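Local coordinates for fatty acid CoA ligase (Marinactinospora thermotolerans, PDB 6SQ8), which is a member of the ANL superfamily of AMP-binding enzymes and, in this crystal, holds adenosine monophosphate and 1-ethanoyl-9H-pyrido[3,4-b]indole-3-carboxylic acid, at residues A277-V282 against L318-G323; M294-T299 against I305-P310. All blocks are in the same frame, centred on the assembly; numbering follows the deposited sequence.

How the interactions relate
Read from the N terminus, the chain passes through 277-282 into helix 279-289, then runs out along strand 293-299, turns, and comes back along strand 303-308. Interaction 2 is the pairing of those two strands and closes the short hairpin loop between them. The chain then goes on to 318-323, at the start of strand 321-325, and interaction 1 brings that piece back against the beginning of the helix, so the hairpin is nested inside the longer loop. The centres lie about 11 Å apart and the two contacts touch, with Leu308 against Leu318, Ala321 and Val322. Strand 321-325 pairs with strand 303-308, so the helix start held by interaction 1 and the hairpin are joined through it.

Interaction 1: residues A277-V282 against L318-G323; sequences AVPSRV and LLTAVG
Pro279 and Leu319 meet through their CB atoms, the CB of Pro279 4.1 Å from the CB of Leu319. The proline ring also leans over the backbone of the other segment: Pro279 CG is 3.7 Å from the carbonyl O of Leu319 and 3.9 Å from the methyl CG2 of Thr320. One turn further along the helix, Val282 reaches the same leucine, its CG1 lying 3.6 Å from Leu319 CD2, with the two side chains running past each other in opposite directions. With CG1 anti to the backbone N (chi1 165°), this branch of the valine is the one turned to the leucine. Leu319 CD1 rests 3.8 Å from the carbonyl O of Pro279. The contact is van der Waals packing of the first turn of helix 279-289 on the beta turn leading into strand 321-325.

Behind these side chains, each backbone is locally braced. Val278 is the N-cap residue, and its carbonyl O takes the N-H of both Arg281 and Val282, fixing the first turn of the helix. Across the contact, Leu318 to Ala321 form a type I turn, closed by Ala321 N on Leu318 O at 2.9 Å, with Leu319 and Thr320 at its corner positions. Around the contact, His414 of helix 409-418 touches both Pro279 and Thr320, Tyr251 of helix 247-255 packs on Val282, and beyond the turn Val322 pairs with Leu390 of strand 390-395.

Interaction 2: residues M294-T299 against I305-P310; sequences MQNYGT and IAALTP. With EQ2 (1-ethanoyl-9~{H}-pyrido[3,4-b]indole-3-carboxylic acid), chain F; AMP (adenosine monophosphate), chain G.
A beta hairpin of strands 293-299 and 303-308 forms one wall of the nucleotide site here, and it carries a classic beta bulge in which Ile305 and Ala306 both face Tyr297. The Tyr297 carbonyl O accepts both N-H groups, from Ile305 N at 2.8 Å and from Ala306 N at 3.2 Å; the Ile305 donor lies in the carbonyl plane, the Ala306 donor tilts from it. Tyr297 with Ala306, within the bulge, and Gln295 with Leu308 are hydrogen-bonded antiparallel pairs, and Asn296 with Ala307 is the non-hydrogen-bonded pair between them.

Ile305 lays its CD1 over one face of the Tyr297 ring, 4.1 Å from the centroid and 28° off the normal, a CH-pi contact, while the Ala306 methyl sits at the CD2 edge. With CG swung away from its own N (chi1 161°), the tyrosine brings its CD1 edge to the adenine, AMP N7 lying in the ring plane; its hydroxyl is bonded to Asp380. At the other end of the hairpin Met294, bent at chi3, curls CE back against Thr309 and Pro310.

Gly298, with no side chain, lies against EQ2, its O 3.6 Å from EQ2 N1. The backbone O of Asn296 is modelled implausibly close to AMP N6, so the exact geometry there is doubtful. Gln295, whose NE2 goes to Tyr272, offers OE1 to AMP N6 at 3.3 Å, with an N-H...O angle of 156°.

Interaction 1: residues A277-V282 against L318-G323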
loop_
_atom_site.group_PDB
_atom_site.type_symbol
_atom_site.label_atom_id
_atom_site.label_comp_id
_atom_site.label_asym_id
_atom_site.label_seq_id
_atom_site.Cartn_x
_atom_site.Cartn_y
_atom_site.Cartn_z
ATOM N N ALA A 277 6.759 -4.998 9.525
ATOM C CA ALA A 277 7.167 -4.047 10.531
ATOM C C ALA A 277 8.249 -4.693 11.394
ATOM O O ALA A 277 8.246 -5.898 11.599
ATOM C CB ALA A 277 5.977 -3.618 11.343
ATOM N N VAL A 278 9.181 -3.877 11.873
ATOM C CA VAL A 278 10.191 -4.303 12.811
ATOM C C VAL A 278 9.629 -4.114 14.214
ATOM O O VAL A 278 9.487 -2.984 14.677
ATOM C CB VAL A 278 11.488 -3.511 12.585
ATOM C CG1 VAL A 278 12.536 -3.786 13.639
ATOM C CG2 VAL A 278 12.065 -3.801 11.220
ATOM N N PRO A 279 9.252 -5.205 14.913
ATOM C CA PRO A 279 8.559 -5.106 16.201
ATOM C C PRO A 279 9.172 -4.144 17.216
ATOM O O PRO A 279 8.448 -3.416 17.861
ATOM C CB PRO A 279 8.608 -6.536 16.739
ATOM C CG PRO A 279 8.545 -7.364 15.481
ATOM C CD PRO A 279 9.394 -6.599 14.479
ATOM N N SER A 280 10.496 -4.153 17.328
ATOM C CA SER A 280 11.208 -3.343 18.320
ATOM C C SER A 280 11.090 -1.859 17.960
ATOM O O SER A 280 11.062 -0.999 18.850
ATOM C CB SER A 280 12.653 -3.769 18.459
ATOM O OG SER A 280 13.361 -3.593 17.238
ATOM N N ARG A 281 11.017 -1.563 16.658
ATOM C CA ARG A 281 10.993 -0.191 16.180
ATOM C C ARG A 281 9.564 0.357 16.332
ATOM O O ARG A 281 9.358 1.554 16.584
ATOM C CB ARG A 281 11.571 -0.136 14.764
ATOM C CG ARG A 281 12.632 0.944 14.617
ATOM C CD ARG A 281 13.969 0.452 14.095
ATOM N NE ARG A 281 14.262 0.727 12.673
ATOM C CZ ARG A 281 14.772 1.878 12.161
ATOM N NH1 ARG A 281 14.814 2.987 12.888
ATOM N NH2 ARG A 281 15.225 1.901 10.917
ATOM N N VAL A 282 8.586 -0.547 16.199
ATOM C CA VAL A 282 7.182 -0.255 16.395
ATOM C C VAL A 282 6.952 0.035 17.877
ATOM O O VAL A 282 6.319 1.030 18.228
ATOM C CB VAL A 282 6.311 -1.422 15.901
ATOM C CG1 VAL A 282 4.869 -1.350 16.411
ATOM C CG2 VAL A 282 6.354 -1.527 14.386
ATOM N N LEU A 318 1.657 -8.743 20.585
ATOM C CA LEU A 318 0.958 -8.434 19.343
ATOM C C LEU A 318 1.815 -7.596 18.388
ATOM O O LEU A 318 1.354 -7.251 17.288
ATOM C CB LEU A 318 -0.326 -7.680 19.693
ATOM C CG LEU A 318 -1.327 -8.455 20.535
ATOM C CD1 LEU A 318 -2.586 -7.632 20.716
ATOM C CD2 LEU A 318 -1.643 -9.798 19.899
ATOM N N LEU A 319 3.042 -7.251 18.771
ATOM C CA LEU A 319 3.886 -6.437 17.899
ATOM C C LEU A 319 4.352 -7.236 16.680
ATOM O O LEU A 319 4.884 -6.672 15.779
ATOM C CB LEU A 319 5.072 -5.909 18.706
ATOM C CG LEU A 319 4.727 -4.866 19.763
ATOM C CD1 LEU A 319 5.957 -4.526 20.578
ATOM C CD2 LEU A 319 4.146 -3.620 19.129
ATOM N N THR A 320 4.125 -8.547 16.663
ATOM C CA THR A 320 4.427 -9.364 15.500
ATOM C C THR A 320 3.160 -9.650 14.685
ATOM O O THR A 320 3.202 -10.467 13.762
ATOM C CB THR A 320 5.077 -10.687 15.912
ATOM O OG1 THR A 320 4.250 -11.367 16.869
ATOM C CG2 THR A 320 6.465 -10.460 16.469
ATOM N N ALA A 321 2.052 -8.970 15.020
ATOM C CA ALA A 321 0.755 -9.229 14.423
ATOM C C ALA A 321 0.344 -8.093 13.482
ATOM O O ALA A 321 0.836 -6.971 13.568
ATOM C CB ALA A 321 -0.276 -9.397 15.498
ATOM N N VAL A 322 -0.590 -8.432 12.582
ATOM C CA VAL A 322 -1.223 -7.489 11.660
ATOM C C VAL A 322 -2.554 -7.050 12.252
ATOM O O VAL A 322 -3.076 -5.994 11.889
ATOM C CB VAL A 322 -1.407 -8.098 10.261
ATOM C CG1 VAL A 322 -0.080 -8.255 9.549
ATOM C CG2 VAL A 322 -2.136 -9.431 10.294
ATOM N N GLY A 323 -3.083 -7.881 13.151
ATOM C CA GLY A 323 -4.232 -7.549 13.957
ATOM C C GLY A 323 -5.388 -8.486 13.697
ATOM O O GLY A 323 -5.221 -9.554 13.116
#

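Interaction 2: residues M294-T299 against I305-P310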
loop_
_atom_site.group_PDB
_atom_site.type_symbol
_atom_site.label_atom_id
_atom_site.label_comp_id
_atom_site.label_asym_id
_atom_site.label_seq_id
_atom_site.Cartn_x
_atom_site.Cartn_y
_atom_site.Cartn_z
ATOM N N MET A 294 -1.735 2.762 14.518
ATOM C CA MET A 294 -2.522 1.711 13.913
ATOM C C MET A 294 -1.773 1.147 12.696
ATOM O O MET A 294 -1.354 1.899 11.800
ATOM C CB MET A 294 -3.879 2.245 13.457
ATOM C CG MET A 294 -4.658 1.251 12.616
ATOM S SD MET A 294 -6.374 1.723 12.342
ATOM C CE MET A 294 -7.137 1.145 13.854
ATOM N N GLN A 295 -1.675 -0.186 12.645
ATOM C CA GLN A 295 -1.128 -0.875 11.507
ATOM C C GLN A 295 -2.292 -1.325 10.608
ATOM O O GLN A 295 -3.381 -1.605 11.096
ATOM C CB GLN A 295 -0.249 -2.035 11.973
ATOM C CG GLN A 295 0.784 -2.475 10.945
ATOM C CD GLN A 295 1.477 -3.749 11.342
ATOM O OE1 GLN A 295 1.164 -4.792 10.791
ATOM N NE2 GLN A 295 2.369 -3.681 12.327
ATOM N N ASN A 296 -2.032 -1.355 9.295
ATOM C CA ASN A 296 -2.937 -1.843 8.274
ATOM C C ASN A 296 -2.200 -2.933 7.492
ATOM O O ASN A 296 -1.026 -2.783 7.167
ATOM C CB ASN A 296 -3.391 -0.728 7.322
ATOM C CG ASN A 296 -4.563 0.100 7.816
ATOM O OD1 ASN A 296 -4.976 -0.004 8.982
ATOM N ND2 ASN A 296 -5.084 0.956 6.950
ATOM N N TYR A 297 -2.906 -4.018 7.183
ATOM C CA TYR A 297 -2.432 -5.072 6.307
ATOM C C TYR A 297 -3.438 -5.230 5.167
ATOM O O TYR A 297 -4.637 -5.352 5.385
ATOM C CB TYR A 297 -2.250 -6.368 7.101
ATOM C CG TYR A 297 -2.203 -7.654 6.309
ATOM C CD1 TYR A 297 -1.321 -7.817 5.248
ATOM C CD2 TYR A 297 -3.016 -8.734 6.649
ATOM C CE1 TYR A 297 -1.250 -9.011 4.542
ATOM C CE2 TYR A 297 -2.957 -9.932 5.958
ATOM C CZ TYR A 297 -2.065 -10.073 4.905
ATOM O OH TYR A 297 -2.007 -11.249 4.227
ATOM N N GLY A 298 -2.916 -5.222 3.949
ATOM C CA GLY A 298 -3.656 -5.553 2.752
ATOM C C GLY A 298 -2.720 -6.041 1.668
ATOM O O GLY A 298 -1.513 -6.126 1.880
ATOM N N THR A 299 -3.300 -6.415 0.528
ATOM C CA THR A 299 -2.564 -6.761 -0.684
ATOM C C THR A 299 -3.261 -6.069 -1.846
ATOM O O THR A 299 -4.358 -5.562 -1.694
ATOM C CB THR A 299 -2.461 -8.277 -0.873
ATOM O OG1 THR A 299 -3.645 -8.770 -1.494
ATOM C CG2 THR A 299 -2.223 -9.017 0.431
ATOM N N ILE A 305 -7.302 -5.999 4.708
ATOM C CA ILE A 305 -7.567 -7.282 5.364
ATOM C C ILE A 305 -7.682 -7.123 6.886
ATOM O O ILE A 305 -8.653 -7.593 7.487
ATOM C CB ILE A 305 -6.502 -8.324 4.999
ATOM C CG1 ILE A 305 -6.479 -8.597 3.496
ATOM C CG2 ILE A 305 -6.723 -9.596 5.811
ATOM C CD1 ILE A 305 -5.312 -9.477 3.070
ATOM N N ALA A 306 -6.671 -6.519 7.517
ATOM C CA ALA A 306 -6.632 -6.459 8.983
ATOM C C ALA A 306 -5.979 -5.165 9.465
ATOM O O ALA A 306 -5.296 -4.478 8.711
ATOM C CB ALA A 306 -5.884 -7.644 9.515
ATOM N N ALA A 307 -6.243 -4.844 10.735
ATOM C CA ALA A 307 -5.630 -3.705 11.380
ATOM C C ALA A 307 -5.285 -4.037 12.834
ATOM O O ALA A 307 -5.924 -4.844 13.472
ATOM C CB ALA A 307 -6.522 -2.494 11.276
ATOM N N LEU A 308 -4.221 -3.396 13.315
ATOM C CA LEU A 308 -3.737 -3.489 14.673
ATOM C C LEU A 308 -3.971 -2.122 15.322
ATOM O O LEU A 308 -3.420 -1.125 14.845
ATOM C CB LEU A 308 -2.252 -3.864 14.628
ATOM C CG LEU A 308 -1.615 -4.292 15.947
ATOM C CD1 LEU A 308 -2.074 -5.672 16.371
ATOM C CD2 LEU A 308 -0.100 -4.281 15.844
ATOM N N THR A 309 -4.804 -2.099 16.375
ATOM C CA THR A 309 -5.278 -0.854 16.989
ATOM C C THR A 309 -4.196 -0.268 17.896
ATOM O O THR A 309 -3.217 -0.931 18.233
ATOM C CB THR A 309 -6.537 -1.074 17.839
ATOM O OG1 THR A 309 -6.166 -1.781 19.034
ATOM C CG2 THR A 309 -7.625 -1.808 17.073
ATOM N N PRO A 310 -4.333 1.002 18.331
ATOM C CA PRO A 310 -3.391 1.569 19.297
ATOM C C PRO A 310 -3.347 0.807 20.632
ATOM O O PRO A 310 -2.303 0.726 21.253
ATOM C CB PRO A 310 -3.887 3.003 19.491
ATOM C CG PRO A 310 -4.691 3.282 18.231
ATOM C CD PRO A 310 -5.337 1.969 17.865
HETATM C C1 EQ2 F . -3.971 -1.405 3.902
HETATM C C2 EQ2 F . -2.657 -1.657 3.248
HETATM O O1 EQ2 F . -1.634 -1.499 3.889
HETATM C C3 EQ2 F . -2.607 -2.046 1.794
HETATM N N1 EQ2 F . -1.463 -2.589 1.358
HETATM C C4 EQ2 F . -1.333 -2.940 0.069
HETATM C C5 EQ2 F . -0.000 -3.507 -0.369
HETATM O O2 EQ2 F . 0.883 -3.679 0.499
HETATM O O3 EQ2 F . 0.120 -3.718 -1.588
HETATM C C6 EQ2 F . -2.349 -2.756 -0.861
HETATM C C7 EQ2 F . -3.543 -2.201 -0.442
HETATM C C8 EQ2 F . -4.790 -1.882 -1.086
HETATM C C9 EQ2 F . -5.284 -2.000 -2.383
HETATM C C10 EQ2 F . -6.571 -1.585 -2.647
HETATM C C11 EQ2 F . -7.374 -1.051 -1.643
HETATM C C12 EQ2 F . -6.926 -0.932 -0.350
HETATM C C13 EQ2 F . -5.624 -1.351 -0.085
HETATM N N2 EQ2 F . -4.932 -1.331 1.110
HETATM C C14 EQ2 F . -3.680 -1.839 0.913
HETATM P P AMP G . 1.601 -6.479 -2.886
HETATM O O1P AMP G . 0.242 -5.841 -2.907
HETATM O O2P AMP G . 1.658 -7.885 -3.500
HETATM O O3P AMP G . 2.649 -5.520 -3.410
HETATM O "O5'" AMP G . 1.911 -6.624 -1.282
HETATM C "C5'" AMP G . 1.307 -7.567 -0.373
HETATM C "C4'" AMP G . 2.306 -8.133 0.631
HETATM O "O4'" AMP G . 2.954 -7.131 1.401
HETATM C "C3'" AMP G . 1.633 -8.997 1.661
HETATM O "O3'" AMP G . 1.680 -10.294 1.138
HETATM C "C2'" AMP G . 2.414 -8.845 2.964
HETATM O "O2'" AMP G . 3.423 -9.839 3.255
HETATM C "C1'" AMP G . 3.076 -7.489 2.787
HETATM N N9 AMP G . 2.398 -6.512 3.680
HETATM C C8 AMP G . 1.548 -5.516 3.337
HETATM N N7 AMP G . 1.136 -4.839 4.443
HETATM C C5 AMP G . 1.728 -5.418 5.512
HETATM C C6 AMP G . 1.729 -5.217 6.982
HETATM N N6 AMP G . 1.020 -4.235 7.550
HETATM N N1 AMP G . 2.486 -6.047 7.724
HETATM C C2 AMP G . 3.220 -7.045 7.158
HETATM N N3 AMP G . 3.268 -7.302 5.831
HETATM C C4 AMP G . 2.558 -6.525 4.990
#